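Local coordinates for Serine/threonine-protein kinase Tel1 (Chaetomium thermophilum, PDB 6SKY) that probably acts as a serine/threonine kinase that senses DNA damage, activating checkpoint signalling and phosphorylating [ST]-Q sites, including one in histone H2A, at residues E1750-A1754 and H1765-L1770; K1817-S1821 and H1865-V1869; M2220-R2225 and Q2255-L2261. All blocks are in the same frame, centred on the assembly; numbering follows the deposited sequence.

Contacts 1 and 2 are neighbours, their centres about 14 Å apart, whereas contact 3 lies on the opposite side of the chain's centre, its own centre about 78 and 73 Å from theirs. Helix 1815-1827 joins the first two: it carries the lysine of contact 2, and its Glu1819 and Leu1820 also pack against Phe1752 of contact 1. Both lay a loop on a helix and are partly buried, but contact 1 has a salt bridge on its exposed side, contact 2 chiefly a lysine-to-carbonyl bond. In contact 3 two helices pack antiparallel within the FAT domain; its centre is aliphatic beside one buried amide-hydroxyl bond, and its outer side meets the second subunit.

Contact 1 (E1750-A1754 and H1765-L1770); sequences EVFSA and HLAIRL
Phe1752 and Val1751 lay a loop along helix 1762-1771 of the alpha solenoid, the loop being kinked by an inverse gamma turn centred on Phe1752, in which Ser1753 N makes a weak hydrogen bond to Val1751 O. Val1751 CG1 packs on His1765 CB at 3.6 Å. Arg1769 can be followed outward from the helix. Its CB passes Val1751 CG2, and CG rests on two loop side chains at once, 3.9 Å from Val1751 CG2 and equally far from Phe1752 CE2. CG stands anti to the backbone N (chi1 176°), and bends at chi2 and chi3 bring the head of the chain back over the loop. NE makes a weak hydrogen bond to Glu1750 OE2 at 3.3 Å. The same OE2 also serves NH1 in a salt bridge at the guanidinium edge, the carboxylate turned 64° from the guanidinium plane; the modelled NH1 separation is too short to be trusted in detail. Phe1752 CD2 stands 4.0 Å above the middle of one guanidinium face, with the ring upright to it at 89°. Beneath this charged pair, Leu1766 CD1 lies over one face of the Phe1752 ring in a CH-pi contact, 3.9 Å from its centroid, and also meets Val1751 CG2. With an alanine in place of Phe1752, Leu1766 CD1 would probably lose its aromatic cover and the Arg1769 guanidinium the carbon over its face, leaving that group freer to turn. Phe1752 also touches Glu1819 and Leu1820 of helix 1815-1827, and Leu1766 continues inward to Phe1798 of helix 1793-1808. At the far end of the ring, in its plane, Leu1770 CD2 meets Phe1752 CZ at 3.9 Å.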
ATOM      1  N   GLU A1750      40.166  23.663  47.810  1.00 58.90           N
ATOM      2  CA  GLU A1750      38.919  24.259  48.267  1.00 58.90           C
ATOM      3  C   GLU A1750      37.732  23.519  47.666  1.00 58.90           C
ATOM      4  O   GLU A1750      37.825  22.958  46.578  1.00 58.90           O
ATOM      5  CB  GLU A1750      38.870  25.748  47.905  1.00 58.90           C
ATOM      6  CG  GLU A1750      37.692  26.521  48.493  1.00 58.90           C
ATOM      7  CD  GLU A1750      37.711  26.579  50.013  1.00 58.90           C
ATOM      8  OE1 GLU A1750      38.750  26.248  50.621  1.00 58.90           O
ATOM      9  OE2 GLU A1750      36.681  26.960  50.605  1.00 58.90           O
ATOM     10  N   VAL A1751      36.611  23.522  48.385  1.00 54.18           N
ATOM     11  CA  VAL A1751      35.454  22.753  47.951  1.00 54.18           C
ATOM     12  C   VAL A1751      34.609  23.538  46.956  1.00 54.18           C
ATOM     13  O   VAL A1751      34.118  22.978  45.974  1.00 54.18           O
ATOM     14  CB  VAL A1751      34.640  22.310  49.178  1.00 54.18           C
ATOM     15  CG1 VAL A1751      35.483  21.413  50.041  1.00 54.18           C
ATOM     16  CG2 VAL A1751      34.191  23.500  49.980  1.00 54.18           C
ATOM     17  N   PHE A1752      34.446  24.841  47.168  1.00 54.79           N
ATOM     18  CA  PHE A1752      33.577  25.645  46.317  1.00 54.79           C
ATOM     19  C   PHE A1752      34.277  26.101  45.050  1.00 54.79           C
ATOM     20  O   PHE A1752      34.248  27.289  44.722  1.00 54.79           O
ATOM     21  CB  PHE A1752      33.072  26.872  47.071  1.00 54.79           C
ATOM     22  CG  PHE A1752      31.993  26.575  48.056  1.00 54.79           C
ATOM     23  CD1 PHE A1752      30.756  26.140  47.630  1.00 54.79           C
ATOM     24  CD2 PHE A1752      32.205  26.751  49.404  1.00 54.79           C
ATOM     25  CE1 PHE A1752      29.756  25.873  48.533  1.00 54.79           C
ATOM     26  CE2 PHE A1752      31.208  26.484  50.312  1.00 54.79           C
ATOM     27  CZ  PHE A1752      29.982  26.045  49.875  1.00 54.79           C
ATOM     28  N   SER A1753      34.890  25.180  44.317  1.00 57.27           N
ATOM     29  CA  SER A1753      35.570  25.558  43.089  1.00 57.27           C
ATOM     30  C   SER A1753      35.663  24.337  42.193  1.00 57.27           C
ATOM     31  O   SER A1753      35.646  23.201  42.664  1.00 57.27           O
ATOM     32  CB  SER A1753      36.961  26.131  43.365  1.00 57.27           C
ATOM     33  OG  SER A1753      37.793  25.172  43.986  1.00 57.27           O
ATOM     34  N   ALA A1754      35.770  24.591  40.894  1.00 59.65           N
ATOM     35  CA  ALA A1754      35.804  23.513  39.926  1.00 59.65           C
ATOM     36  C   ALA A1754      37.017  22.618  40.167  1.00 59.65           C
ATOM     37  O   ALA A1754      37.890  22.908  40.986  1.00 59.65           O
ATOM     38  CB  ALA A1754      35.823  24.068  38.506  1.00 59.65           C
ATOM     39  N   HIS A1765      33.650  16.586  52.069  1.00 46.24           N
ATOM     40  CA  HIS A1765      34.237  17.883  52.370  1.00 46.24           C
ATOM     41  C   HIS A1765      33.209  18.998  52.262  1.00 46.24           C
ATOM     42  O   HIS A1765      33.134  19.870  53.134  1.00 46.24           O
ATOM     43  CB  HIS A1765      35.412  18.142  51.435  1.00 46.24           C
ATOM     44  CG  HIS A1765      36.483  17.102  51.512  1.00 46.24           C
ATOM     45  ND1 HIS A1765      36.763  16.408  52.669  1.00 46.24           N
ATOM     46  CD2 HIS A1765      37.345  16.639  50.577  1.00 46.24           C
ATOM     47  CE1 HIS A1765      37.747  15.559  52.441  1.00 46.24           C
ATOM     48  NE2 HIS A1765      38.117  15.677  51.180  1.00 46.24           N
ATOM     49  N   LEU A1766      32.400  18.988  51.200  1.00 41.82           N
ATOM     50  CA  LEU A1766      31.417  20.051  51.019  1.00 41.82           C
ATOM     51  C   LEU A1766      30.325  19.983  52.074  1.00 41.82           C
ATOM     52  O   LEU A1766      29.855  21.018  52.554  1.00 41.82           O
ATOM     53  CB  LEU A1766      30.816  19.977  49.622  1.00 41.82           C
ATOM     54  CG  LEU A1766      29.829  21.081  49.272  1.00 41.82           C
ATOM     55  CD1 LEU A1766      30.478  22.427  49.402  1.00 41.82           C
ATOM     56  CD2 LEU A1766      29.329  20.889  47.882  1.00 41.82           C
ATOM     57  N   ALA A1767      29.919  18.778  52.465  1.00 40.26           N
ATOM     58  CA  ALA A1767      28.916  18.644  53.509  1.00 40.26           C
ATOM     59  C   ALA A1767      29.432  19.171  54.833  1.00 40.26           C
ATOM     60  O   ALA A1767      28.707  19.859  55.554  1.00 40.26           O
ATOM     61  CB  ALA A1767      28.490  17.187  53.636  1.00 40.26           C
ATOM     62  N   ILE A1768      30.687  18.865  55.173  1.00 43.98           N
ATOM     63  CA  ILE A1768      31.261  19.401  56.404  1.00 43.98           C
ATOM     64  C   ILE A1768      31.346  20.918  56.336  1.00 43.98           C
ATOM     65  O   ILE A1768      30.997  21.619  57.294  1.00 43.98           O
ATOM     66  CB  ILE A1768      32.638  18.773  56.671  1.00 43.98           C
ATOM     67  CG1 ILE A1768      32.499  17.278  56.922  1.00 43.98           C
ATOM     68  CG2 ILE A1768      33.282  19.419  57.862  1.00 43.98           C
ATOM     69  CD1 ILE A1768      33.813  16.565  57.016  1.00 43.98           C
ATOM     70  N   ARG A1769      31.810  21.450  55.204  1.00 48.85           N
ATOM     71  CA  ARG A1769      31.955  22.894  55.058  1.00 48.85           C
ATOM     72  C   ARG A1769      30.621  23.608  55.206  1.00 48.85           C
ATOM     73  O   ARG A1769      30.554  24.703  55.770  1.00 48.85           O
ATOM     74  CB  ARG A1769      32.582  23.210  53.706  1.00 48.85           C
ATOM     75  CG  ARG A1769      32.693  24.676  53.393  1.00 48.85           C
ATOM     76  CD  ARG A1769      33.918  25.283  54.029  1.00 48.85           C
ATOM     77  NE  ARG A1769      34.654  26.094  53.069  1.00 48.85           N
ATOM     78  CZ  ARG A1769      34.390  27.371  52.807  1.00 48.85           C
ATOM     79  NH1 ARG A1769      35.113  28.026  51.911  1.00 48.85           N
ATOM     80  NH2 ARG A1769      33.404  27.993  53.438  1.00 48.85           N
ATOM     81  N   LEU A1770      29.545  23.000  54.702  1.00 45.74           N
ATOM     82  CA  LEU A1770      28.220  23.599  54.827  1.00 45.74           C
ATOM     83  C   LEU A1770      27.689  23.474  56.246  1.00 45.74           C
ATOM     84  O   LEU A1770      27.178  24.444  56.813  1.00 45.74           O
ATOM     85  CB  LEU A1770      27.254  22.946  53.842  1.00 45.74           C
ATOM     86  CG  LEU A1770      27.419  23.308  52.373  1.00 45.74           C
ATOM     87  CD1 LEU A1770      26.464  22.499  51.533  1.00 45.74           C
ATOM     88  CD2 LEU A1770      27.170  24.781  52.188  1.00 45.74           C
TER

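Contact 2 (K1817-S1821 and H1865-V1869); sequences KRELS and HWLDV
Lys1817 stretches across the loop 1865-1869, meeting two of its carbonyls and Asp1868. In this part of the alpha solenoid a loop between helices is laid on helix 1815-1827 by a lysine-to-carbonyl bond. The lysine chain is fully extended from CB to NZ, which carries the aliphatic shaft straight past the Trp1866 carbonyl, with CG 3.6 Å from Trp1866 O, and delivers the ammonium to the next carbonyl back along the loop. There Lys1817 NZ donates to His1865 O at 3.1 Å; the nitrogen is tilted 20° from the carbonyl plane, with a C=O...N angle of 143°. Asp1868 comes across the shaft at a slant from the other end of the loop. Its OD1 rests 3.3 Å from Lys1817 CE but 3.7 Å from NZ, a long salt bridge, so the firmer tie of the ammonium is to a main-chain oxygen, and the carboxylate probably contributes mainly through its charge. One turn further along the helix, Ser1821 turns CB to Asp1868 CB at 4.0 Å. Leu1867 extends CD2 to Leu1820 CB, also at 4.0 Å, a separate apolar contact on the buried side. Trp1866 points away from helix 1815-1827: its NE1 bonds to Gln1852 O, and its ring meets His1803 edge-to-face. The loop, which leads into helix 1871-1880, is also packed among three helices, with Leu1867 touching Leu1806 of helix 1793-1808, Leu1824 of helix 1815-1827 and Leu1849 of helix 1836-1849.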
ATOM      1  N   LYS A1817      23.761  29.961  49.561  1.00 48.32           N
ATOM      2  CA  LYS A1817      23.081  30.082  48.280  1.00 48.32           C
ATOM      3  C   LYS A1817      23.985  30.734  47.251  1.00 48.32           C
ATOM      4  O   LYS A1817      24.123  30.241  46.130  1.00 48.32           O
ATOM      5  CB  LYS A1817      21.792  30.879  48.429  1.00 48.32           C
ATOM      6  CG  LYS A1817      21.141  31.168  47.101  1.00 48.32           C
ATOM      7  CD  LYS A1817      19.920  32.028  47.249  1.00 48.32           C
ATOM      8  CE  LYS A1817      19.310  32.317  45.899  1.00 48.32           C
ATOM      9  NZ  LYS A1817      18.003  33.005  46.024  1.00 48.32           N
ATOM     10  N   ARG A1818      24.624  31.841  47.625  1.00 53.39           N
ATOM     11  CA  ARG A1818      25.521  32.538  46.712  1.00 53.39           C
ATOM     12  C   ARG A1818      26.680  31.648  46.289  1.00 53.39           C
ATOM     13  O   ARG A1818      26.993  31.543  45.099  1.00 53.39           O
ATOM     14  CB  ARG A1818      26.030  33.812  47.375  1.00 53.39           C
ATOM     15  CG  ARG A1818      27.029  34.579  46.547  1.00 53.39           C
ATOM     16  CD  ARG A1818      27.641  35.712  47.345  1.00 53.39           C
ATOM     17  NE  ARG A1818      28.272  35.234  48.569  1.00 53.39           N
ATOM     18  CZ  ARG A1818      29.477  34.680  48.617  1.00 53.39           C
ATOM     19  NH1 ARG A1818      30.181  34.527  47.505  1.00 53.39           N
ATOM     20  NH2 ARG A1818      29.976  34.270  49.774  1.00 53.39           N
ATOM     21  N   GLU A1819      27.313  30.976  47.250  1.00 54.65           N
ATOM     22  CA  GLU A1819      28.473  30.149  46.931  1.00 54.65           C
ATOM     23  C   GLU A1819      28.097  28.978  46.034  1.00 54.65           C
ATOM     24  O   GLU A1819      28.760  28.717  45.022  1.00 54.65           O
ATOM     25  CB  GLU A1819      29.121  29.649  48.217  1.00 54.65           C
ATOM     26  CG  GLU A1819      29.685  30.745  49.089  1.00 54.65           C
ATOM     27  CD  GLU A1819      30.194  30.221  50.417  1.00 54.65           C
ATOM     28  OE1 GLU A1819      29.607  29.253  50.942  1.00 54.65           O
ATOM     29  OE2 GLU A1819      31.186  30.776  50.933  1.00 54.65           O
ATOM     30  N   LEU A1820      27.030  28.258  46.386  1.00 48.24           N
ATOM     31  CA  LEU A1820      26.629  27.095  45.606  1.00 48.24           C
ATOM     32  C   LEU A1820      26.139  27.492  44.225  1.00 48.24           C
ATOM     33  O   LEU A1820      26.436  26.812  43.241  1.00 48.24           O
ATOM     34  CB  LEU A1820      25.550  26.318  46.349  1.00 48.24           C
ATOM     35  CG  LEU A1820      26.017  25.416  47.482  1.00 48.24           C
ATOM     36  CD1 LEU A1820      24.846  24.992  48.321  1.00 48.24           C
ATOM     37  CD2 LEU A1820      26.706  24.214  46.909  1.00 48.24           C
ATOM     38  N   SER A1821      25.396  28.593  44.123  1.00 49.30           N
ATOM     39  CA  SER A1821      24.885  29.009  42.828  1.00 49.30           C
ATOM     40  C   SER A1821      25.981  29.578  41.942  1.00 49.30           C
ATOM     41  O   SER A1821      25.855  29.545  40.716  1.00 49.30           O
ATOM     42  CB  SER A1821      23.771  30.027  43.018  1.00 49.30           C
ATOM     43  OG  SER A1821      24.196  31.069  43.863  1.00 49.30           O
ATOM     44  N   HIS A1865      13.936  29.297  43.644  1.00 39.55           N
ATOM     45  CA  HIS A1865      14.744  30.278  44.343  1.00 39.55           C
ATOM     46  C   HIS A1865      15.583  29.679  45.458  1.00 39.55           C
ATOM     47  O   HIS A1865      16.280  30.426  46.146  1.00 39.55           O
ATOM     48  CB  HIS A1865      13.855  31.382  44.910  1.00 39.55           C
ATOM     49  CG  HIS A1865      13.139  32.173  43.864  1.00 39.55           C
ATOM     50  ND1 HIS A1865      12.177  33.109  44.167  1.00 39.55           N
ATOM     51  CD2 HIS A1865      13.247  32.166  42.516  1.00 39.55           C
ATOM     52  CE1 HIS A1865      11.720  33.644  43.049  1.00 39.55           C
ATOM     53  NE2 HIS A1865      12.352  33.087  42.033  1.00 39.55           N
ATOM     54  N   TRP A1866      15.522  28.366  45.672  1.00 30.84           N
ATOM     55  CA  TRP A1866      16.447  27.735  46.605  1.00 30.84           C
ATOM     56  C   TRP A1866      17.883  27.982  46.170  1.00 30.84           C
ATOM     57  O   TRP A1866      18.694  28.515  46.928  1.00 30.84           O
ATOM     58  CB  TRP A1866      16.161  26.242  46.703  1.00 30.84           C
ATOM     59  CG  TRP A1866      14.998  25.885  47.547  1.00 30.84           C
ATOM     60  CD1 TRP A1866      13.865  25.265  47.146  1.00 30.84           C
ATOM     61  CD2 TRP A1866      14.859  26.102  48.947  1.00 30.84           C
ATOM     62  NE1 TRP A1866      13.023  25.084  48.204  1.00 30.84           N
ATOM     63  CE2 TRP A1866      13.613  25.593  49.325  1.00 30.84           C
ATOM     64  CE3 TRP A1866      15.669  26.682  49.920  1.00 30.84           C
ATOM     65  CZ2 TRP A1866      13.155  25.650  50.628  1.00 30.84           C
ATOM     66  CZ3 TRP A1866      15.211  26.736  51.203  1.00 30.84           C
ATOM     67  CH2 TRP A1866      13.968  26.226  51.550  1.00 30.84           C
ATOM     68  N   LEU A1867      18.204  27.609  44.945  1.00 36.26           N
ATOM     69  CA  LEU A1867      19.454  27.944  44.287  1.00 36.26           C
ATOM     70  C   LEU A1867      19.123  28.770  43.052  1.00 36.26           C
ATOM     71  O   LEU A1867      17.977  29.156  42.832  1.00 36.26           O
ATOM     72  CB  LEU A1867      20.237  26.682  43.933  1.00 36.26           C
ATOM     73  CG  LEU A1867      20.644  25.800  45.103  1.00 36.26           C
ATOM     74  CD1 LEU A1867      21.317  24.554  44.607  1.00 36.26           C
ATOM     75  CD2 LEU A1867      21.567  26.554  46.012  1.00 36.26           C
ATOM     76  N   ASP A1868      20.133  29.051  42.240  1.00 41.79           N
ATOM     77  CA  ASP A1868      19.936  29.738  40.966  1.00 41.79           C
ATOM     78  C   ASP A1868      20.601  28.877  39.906  1.00 41.79           C
ATOM     79  O   ASP A1868      21.789  29.028  39.617  1.00 41.79           O
ATOM     80  CB  ASP A1868      20.490  31.148  40.993  1.00 41.79           C
ATOM     81  CG  ASP A1868      19.477  32.156  41.496  1.00 41.79           C
ATOM     82  OD1 ASP A1868      18.972  31.983  42.623  1.00 41.79           O
ATOM     83  OD2 ASP A1868      19.182  33.123  40.765  1.00 41.79           O
ATOM     84  N   VAL A1869      19.828  27.972  39.334  1.00 33.99           N
ATOM     85  CA  VAL A1869      20.337  26.983  38.401  1.00 33.99           C
ATOM     86  C   VAL A1869      20.010  27.424  36.986  1.00 33.99           C
ATOM     87  O   VAL A1869      18.900  27.889  36.707  1.00 33.99           O
ATOM     88  CB  VAL A1869      19.748  25.596  38.699  1.00 33.99           C
ATOM     89  CG1 VAL A1869      20.460  24.545  37.907  1.00 33.99           C
ATOM     90  CG2 VAL A1869      19.847  25.302  40.165  1.00 33.99           C
TER

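Contact 3 (M2220-R2225 and Q2255-L2261); sequences MISSIR and QVSVARL
Gln2255 and Ser2223 form the polar link between helices 2220-2232 and 2245-2259, whose local axes run antiparallel at -155° and 10.2 Å apart. The extended Gln2255 chain runs alongside Ile2224, the two chains pointing opposite ways, and NE2 donates to Ser2223 OG at 2.8 Å, with an N-H...O angle of 140° and OG 26° out of the amide plane. A second, weak hydrogen bond of that buried hydroxyl with Ala2211 O adds to it. Val2256 follows, its CG2 meeting Ile2224 CG2 at 3.7 Å. Val2258 lies at the margin, where CG1 touches Met2220 CE, the two side chains crossing at about a right angle. Ala2259, small and facing the other helix, admits both Ile2224 CD1, at 4.0 Å, and Met2220 SD. At Arg2260 a positive phi ends the helix in a Schellman motif, closed by Leu2261 N bonding back to Val2256 O. Here the second subunit comes in: its Asp2922 forms a salt bridge with Arg2260, and its Asn2921 bonds to Ala2259 O. The reversal brings Leu2261 back over helix 2220-2232, where CD1 packs on Ile2221 CD1 at 3.6 Å, and CD2 meets Ile2224 tip to tip and lies over one face of the Arg2225 guanidinium. Consecutive antiparallel helices, a helical hairpin, are the building pattern of the TPR-like alpha solenoid to which the FAT domain belongs.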
ATOM      1  N   MET A2220      -3.595 -13.793  -2.975  1.00 28.88           N
ATOM      2  CA  MET A2220      -4.840 -14.442  -2.595  1.00 28.88           C
ATOM      3  C   MET A2220      -5.076 -15.723  -3.380  1.00 28.88           C
ATOM      4  O   MET A2220      -5.451 -16.751  -2.808  1.00 28.88           O
ATOM      5  CB  MET A2220      -6.002 -13.480  -2.791  1.00 28.88           C
ATOM      6  CG  MET A2220      -5.937 -12.266  -1.911  1.00 28.88           C
ATOM      7  SD  MET A2220      -7.504 -11.401  -1.877  1.00 28.88           S
ATOM      8  CE  MET A2220      -7.194 -10.224  -0.574  1.00 28.88           C
ATOM      9  N   ILE A2221      -4.869 -15.690  -4.693  1.00 24.24           N
ATOM     10  CA  ILE A2221      -5.194 -16.868  -5.481  1.00 24.24           C
ATOM     11  C   ILE A2221      -4.204 -17.984  -5.208  1.00 24.24           C
ATOM     12  O   ILE A2221      -4.580 -19.157  -5.186  1.00 24.24           O
ATOM     13  CB  ILE A2221      -5.264 -16.519  -6.975  1.00 24.24           C
ATOM     14  CG1 ILE A2221      -6.130 -15.284  -7.190  1.00 24.24           C
ATOM     15  CG2 ILE A2221      -5.858 -17.657  -7.747  1.00 24.24           C
ATOM     16  CD1 ILE A2221      -7.527 -15.430  -6.703  1.00 24.24           C
ATOM     17  N   SER A2222      -2.939 -17.649  -4.968  1.00 24.83           N
ATOM     18  CA  SER A2222      -1.958 -18.678  -4.648  1.00 24.83           C
ATOM     19  C   SER A2222      -2.293 -19.360  -3.333  1.00 24.83           C
ATOM     20  O   SER A2222      -2.200 -20.586  -3.218  1.00 24.83           O
ATOM     21  CB  SER A2222      -0.568 -18.065  -4.590  1.00 24.83           C
ATOM     22  OG  SER A2222      -0.375 -17.167  -5.659  1.00 24.83           O
ATOM     23  N   SER A2223      -2.699 -18.580  -2.333  1.00 21.24           N
ATOM     24  CA  SER A2223      -3.098 -19.139  -1.051  1.00 21.24           C
ATOM     25  C   SER A2223      -4.317 -20.037  -1.182  1.00 21.24           C
ATOM     26  O   SER A2223      -4.369 -21.118  -0.585  1.00 21.24           O
ATOM     27  CB  SER A2223      -3.372 -18.010  -0.073  1.00 21.24           C
ATOM     28  OG  SER A2223      -4.237 -18.431   0.953  1.00 21.24           O
ATOM     29  N   ILE A2224      -5.311 -19.613  -1.961  1.00 21.69           N
ATOM     30  CA  ILE A2224      -6.509 -20.428  -2.137  1.00 21.69           C
ATOM     31  C   ILE A2224      -6.176 -21.733  -2.848  1.00 21.69           C
ATOM     32  O   ILE A2224      -6.670 -22.801  -2.471  1.00 21.69           O
ATOM     33  CB  ILE A2224      -7.582 -19.626  -2.885  1.00 21.69           C
ATOM     34  CG1 ILE A2224      -8.039 -18.451  -2.037  1.00 21.69           C
ATOM     35  CG2 ILE A2224      -8.748 -20.497  -3.220  1.00 21.69           C
ATOM     36  CD1 ILE A2224      -8.847 -17.452  -2.789  1.00 21.69           C
ATOM     37  N   ARG A2225      -5.335 -21.674  -3.883  1.00 23.90           N
ATOM     38  CA  ARG A2225      -4.967 -22.889  -4.601  1.00 23.90           C
ATOM     39  C   ARG A2225      -4.180 -23.837  -3.712  1.00 23.90           C
ATOM     40  O   ARG A2225      -4.357 -25.057  -3.779  1.00 23.90           O
ATOM     41  CB  ARG A2225      -4.159 -22.544  -5.843  1.00 23.90           C
ATOM     42  CG  ARG A2225      -4.870 -21.693  -6.851  1.00 23.90           C
ATOM     43  CD  ARG A2225      -6.241 -22.215  -7.166  1.00 23.90           C
ATOM     44  NE  ARG A2225      -6.916 -21.351  -8.126  1.00 23.90           N
ATOM     45  CZ  ARG A2225      -8.223 -21.353  -8.343  1.00 23.90           C
ATOM     46  NH1 ARG A2225      -8.748 -20.536  -9.239  1.00 23.90           N
ATOM     47  NH2 ARG A2225      -9.006 -22.168  -7.663  1.00 23.90           N
ATOM     48  N   GLN A2255     -11.665 -17.411   2.406  1.00 17.59           N
ATOM     49  CA  GLN A2255     -10.752 -16.784   1.462  1.00 17.59           C
ATOM     50  C   GLN A2255     -11.346 -16.697   0.065  1.00 17.59           C
ATOM     51  O   GLN A2255     -11.074 -15.738  -0.655  1.00 17.59           O
ATOM     52  CB  GLN A2255      -9.433 -17.536   1.445  1.00 17.59           C
ATOM     53  CG  GLN A2255      -8.683 -17.401   2.727  1.00 17.59           C
ATOM     54  CD  GLN A2255      -7.314 -17.975   2.657  1.00 17.59           C
ATOM     55  OE1 GLN A2255      -6.560 -17.922   3.615  1.00 17.59           O
ATOM     56  NE2 GLN A2255      -6.975 -18.533   1.525  1.00 17.59           N
ATOM     57  N   VAL A2256     -12.159 -17.674  -0.336  1.00 20.33           N
ATOM     58  CA  VAL A2256     -12.814 -17.604  -1.635  1.00 20.33           C
ATOM     59  C   VAL A2256     -13.884 -16.523  -1.644  1.00 20.33           C
ATOM     60  O   VAL A2256     -14.119 -15.891  -2.674  1.00 20.33           O
ATOM     61  CB  VAL A2256     -13.389 -18.983  -2.003  1.00 20.33           C
ATOM     62  CG1 VAL A2256     -14.304 -18.884  -3.174  1.00 20.33           C
ATOM     63  CG2 VAL A2256     -12.287 -19.930  -2.330  1.00 20.33           C
ATOM     64  N   SER A2257     -14.545 -16.280  -0.512  1.00 20.04           N
ATOM     65  CA  SER A2257     -15.518 -15.195  -0.461  1.00 20.04           C
ATOM     66  C   SER A2257     -14.847 -13.835  -0.519  1.00 20.04           C
ATOM     67  O   SER A2257     -15.367 -12.913  -1.149  1.00 20.04           O
ATOM     68  CB  SER A2257     -16.361 -15.293   0.802  1.00 20.04           C
ATOM     69  OG  SER A2257     -17.011 -16.539   0.882  1.00 20.04           O
ATOM     70  N   VAL A2258     -13.711 -13.674   0.156  1.00 20.43           N
ATOM     71  CA  VAL A2258     -13.035 -12.381   0.152  1.00 20.43           C
ATOM     72  C   VAL A2258     -12.537 -12.032  -1.243  1.00 20.43           C
ATOM     73  O   VAL A2258     -12.613 -10.876  -1.668  1.00 20.43           O
ATOM     74  CB  VAL A2258     -11.889 -12.375   1.177  1.00 20.43           C
ATOM     75  CG1 VAL A2258     -10.969 -11.213   0.944  1.00 20.43           C
ATOM     76  CG2 VAL A2258     -12.442 -12.312   2.556  1.00 20.43           C
ATOM     77  N   ALA A2259     -12.022 -13.009  -1.974  1.00 20.99           N
ATOM     78  CA  ALA A2259     -11.477 -12.785  -3.303  1.00 20.99           C
ATOM     79  C   ALA A2259     -12.527 -12.828  -4.398  1.00 20.99           C
ATOM     80  O   ALA A2259     -12.190 -12.587  -5.557  1.00 20.99           O
ATOM     81  CB  ALA A2259     -10.394 -13.815  -3.609  1.00 20.99           C
ATOM     82  N   ARG A2260     -13.782 -13.120  -4.064  1.00 22.92           N
ATOM     83  CA  ARG A2260     -14.873 -13.220  -5.030  1.00 22.92           C
ATOM     84  C   ARG A2260     -14.582 -14.253  -6.102  1.00 22.92           C
ATOM     85  O   ARG A2260     -15.054 -14.139  -7.228  1.00 22.92           O
ATOM     86  CB  ARG A2260     -15.176 -11.877  -5.682  1.00 22.92           C
ATOM     87  CG  ARG A2260     -15.471 -10.768  -4.729  1.00 22.92           C
ATOM     88  CD  ARG A2260     -16.741 -11.023  -4.013  1.00 22.92           C
ATOM     89  NE  ARG A2260     -17.119  -9.885  -3.195  1.00 22.92           N
ATOM     90  CZ  ARG A2260     -17.986  -8.960  -3.578  1.00 22.92           C
ATOM     91  NH1 ARG A2260     -18.281  -7.951  -2.774  1.00 22.92           N
ATOM     92  NH2 ARG A2260     -18.561  -9.048  -4.765  1.00 22.92           N
ATOM     93  N   LEU A2261     -13.806 -15.273  -5.759  1.00 23.32           N
ATOM     94  CA  LEU A2261     -13.328 -16.215  -6.754  1.00 23.32           C
ATOM     95  C   LEU A2261     -14.426 -17.122  -7.273  1.00 23.32           C
ATOM     96  O   LEU A2261     -14.263 -17.716  -8.339  1.00 23.32           O
ATOM     97  CB  LEU A2261     -12.201 -17.048  -6.163  1.00 23.32           C
ATOM     98  CG  LEU A2261     -11.264 -17.722  -7.145  1.00 23.32           C
ATOM     99  CD1 LEU A2261     -10.652 -16.677  -8.025  1.00 23.32           C
ATOM    100  CD2 LEU A2261     -10.205 -18.455  -6.394  1.00 23.32           C
TER